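Local atomic coordinates of putative riboflavin biosynthesis protein (Shewanella loihica, PDB entry 3KY8), a protein that probably acts as a reductase of the 5-amino-6-(5-phosphoribosylamino)uracil reductase family, linked to riboflavin biosynthesis. Residues M61-L67 against Y86-F91. Numbering follows the deposited sequence.
Sequences MERVDGL and YSKPVF
Strands 66-70 and 90-93, the two parallel strands of a beta-alpha-beta unit, begin to pair where L67 meets P89 and F91, and K88, just ahead of its strand, grips the C-terminal end of helix 57-63. L67 N donates to P89 O (2.9 Å) and F91 N to L67 O (2.8 Å), the staggered pattern of parallel strands; P89, lacking an N-H, can join the ladder only as an acceptor, and its CD packs against D65 O (3.4 Å). The long, flexible K88, bent at chi2 (-64°) and chi4 (66°), slides past M61 in the opposite direction. K88 NZ reaches M61 O at 2.8 Å, in the carbonyl plane, and V64 O, nearly in line with its C=O, at a modelled 2.5 Å that is probably too short; its bond to E62 O is weak. A water links NZ to D65 OD1, while D65 OD2 is held by backbone N of N128 and E129. On the apolar side, L67 CD2 lies over one face of the Y86 ring, a CH-pi contact, and selenomethionine M61 brings CE to the ring's edge. The ammonium thus serves carbonyls at and just beyond the helix end, where the helix dipole probably stabilises its charge.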
loop_
_atom_site.group_PDB
_atom_site.type_symbol
_atom_site.label_atom_id
_atom_site.label_comp_id
_atom_site.label_asym_id
_atom_site.label_seq_id
_atom_site.Cartn_x
_atom_site.Cartn_y
_atom_site.Cartn_z
HETATM N N MSE A 61 -19.173 12.767 3.759
HETATM C CA MSE A 61 -19.639 14.074 3.267
HETATM C C MSE A 61 -20.554 14.784 4.240
HETATM O O MSE A 61 -20.607 16.023 4.281
HETATM C CB MSE A 61 -20.353 13.946 1.928
HETATM C CG MSE A 61 -19.410 13.615 0.816
HETATM SE SE MSE A 61 -17.830 14.757 0.656
HETATM C CE MSE A 61 -18.756 16.462 0.433
ATOM N N GLU A 62 -21.293 14.000 5.017
ATOM C CA GLU A 62 -22.146 14.555 6.025
ATOM C C GLU A 62 -21.312 15.094 7.185
ATOM O O GLU A 62 -21.706 16.058 7.848
ATOM C CB GLU A 62 -23.110 13.498 6.526
ATOM C CG GLU A 62 -23.393 13.619 8.007
ATOM C CD GLU A 62 -24.819 13.391 8.334
ATOM O OE1 GLU A 62 -25.382 12.387 7.811
ATOM O OE2 GLU A 62 -25.356 14.218 9.120
ATOM N N ARG A 63 -20.183 14.448 7.449
ATOM C CA ARG A 63 -19.316 14.822 8.553
ATOM C C ARG A 63 -18.426 16.017 8.237
ATOM O O ARG A 63 -18.213 16.895 9.071
ATOM C CB ARG A 63 -18.444 13.625 8.968
ATOM C CG ARG A 63 -17.382 13.992 9.965
ATOM C CD ARG A 63 -16.506 12.829 10.326
ATOM N NE ARG A 63 -15.397 13.264 11.173
ATOM C CZ ARG A 63 -14.274 12.558 11.372
ATOM N NH1 ARG A 63 -14.077 11.387 10.786
ATOM N NH2 ARG A 63 -13.322 13.037 12.154
ATOM N N VAL A 64 -17.841 16.025 7.053
ATOM C CA VAL A 64 -16.876 17.074 6.726
ATOM C C VAL A 64 -17.533 18.421 6.413
ATOM O O VAL A 64 -18.676 18.500 5.980
ATOM C CB VAL A 64 -15.897 16.652 5.629
ATOM C CG1 VAL A 64 -15.149 15.377 6.074
ATOM C CG2 VAL A 64 -16.581 16.491 4.286
ATOM N N ASP A 65 -16.787 19.479 6.677
ATOM C CA ASP A 65 -17.238 20.845 6.422
ATOM C C ASP A 65 -16.820 21.336 5.047
ATOM O O ASP A 65 -17.388 22.299 4.505
ATOM C CB ASP A 65 -16.653 21.765 7.492
ATOM C CG ASP A 65 -17.138 21.421 8.863
ATOM O OD1 ASP A 65 -18.341 21.290 9.006
ATOM O OD2 ASP A 65 -16.341 21.275 9.797
ATOM N N GLY A 66 -15.815 20.677 4.468
ATOM C CA GLY A 66 -15.313 21.077 3.167
ATOM C C GLY A 66 -14.236 20.107 2.781
ATOM O O GLY A 66 -13.899 19.224 3.538
ATOM N N LEU A 67 -13.706 20.305 1.596
ATOM C CA LEU A 67 -12.656 19.500 1.021
ATOM C C LEU A 67 -11.492 20.436 0.752
ATOM O O LEU A 67 -11.708 21.604 0.430
ATOM C CB LEU A 67 -13.122 18.892 -0.319
ATOM C CG LEU A 67 -13.890 17.554 -0.389
ATOM C CD1 LEU A 67 -15.383 17.625 -0.167
ATOM C CD2 LEU A 67 -13.668 16.885 -1.750
ATOM N N TYR A 86 -19.984 16.802 -4.945
ATOM C CA TYR A 86 -19.766 17.286 -3.561
ATOM C C TYR A 86 -20.795 18.269 -3.084
ATOM O O TYR A 86 -21.060 19.265 -3.758
ATOM C CB TYR A 86 -18.421 17.940 -3.437
ATOM C CG TYR A 86 -17.342 17.116 -4.010
ATOM C CD1 TYR A 86 -16.933 15.932 -3.395
ATOM C CD2 TYR A 86 -16.723 17.510 -5.186
ATOM C CE1 TYR A 86 -15.941 15.170 -3.950
ATOM C CE2 TYR A 86 -15.746 16.771 -5.748
ATOM C CZ TYR A 86 -15.354 15.598 -5.139
ATOM O OH TYR A 86 -14.355 14.897 -5.747
ATOM N N SER A 87 -21.352 17.980 -1.906
ATOM C CA SER A 87 -22.347 18.801 -1.262
ATOM C C SER A 87 -21.747 19.876 -0.344
ATOM O O SER A 87 -22.495 20.682 0.218
ATOM C CB SER A 87 -23.270 17.908 -0.440
ATOM O OG SER A 87 -22.525 17.278 0.580
ATOM N N LYS A 88 -20.418 19.897 -0.209
ATOM C CA LYS A 88 -19.734 20.818 0.682
ATOM C C LYS A 88 -18.715 21.582 -0.171
ATOM O O LYS A 88 -18.330 21.120 -1.235
ATOM C CB LYS A 88 -19.024 20.056 1.832
ATOM C CG LYS A 88 -19.925 19.245 2.793
ATOM C CD LYS A 88 -20.927 20.102 3.623
ATOM C CE LYS A 88 -21.840 19.189 4.469
ATOM N NZ LYS A 88 -21.165 18.397 5.578
ATOM N N PRO A 89 -18.261 22.747 0.293
ATOM C CA PRO A 89 -17.305 23.504 -0.502
ATOM C C PRO A 89 -16.008 22.769 -0.754
ATOM O O PRO A 89 -15.514 22.036 0.117
ATOM C CB PRO A 89 -17.017 24.718 0.372
ATOM C CG PRO A 89 -18.115 24.762 1.359
ATOM C CD PRO A 89 -18.567 23.412 1.561
ATOM N N VAL A 90 -15.441 22.989 -1.933
ATOM C CA VAL A 90 -14.120 22.458 -2.273
ATOM C C VAL A 90 -13.153 23.629 -2.298
ATOM O O VAL A 90 -13.282 24.516 -3.114
ATOM C CB VAL A 90 -14.096 21.774 -3.641
ATOM C CG1 VAL A 90 -12.628 21.512 -4.097
ATOM C CG2 VAL A 90 -14.940 20.518 -3.632
ATOM N N PHE A 91 -12.186 23.605 -1.395
ATOM C CA PHE A 91 -11.120 24.582 -1.364
ATOM C C PHE A 91 -9.961 24.034 -2.165
ATOM O O PHE A 91 -9.548 22.905 -1.941
ATOM C CB PHE A 91 -10.720 24.800 0.077
ATOM C CG PHE A 91 -11.840 25.298 0.904
ATOM C CD1 PHE A 91 -12.310 26.601 0.716
ATOM C CD2 PHE A 91 -12.466 24.483 1.812
ATOM C CE1 PHE A 91 -13.379 27.072 1.454
ATOM C CE2 PHE A 91 -13.517 24.938 2.547
ATOM C CZ PHE A 91 -13.978 26.242 2.375
HETATM O O HOH W 1 -20.687 20.769 7.281
#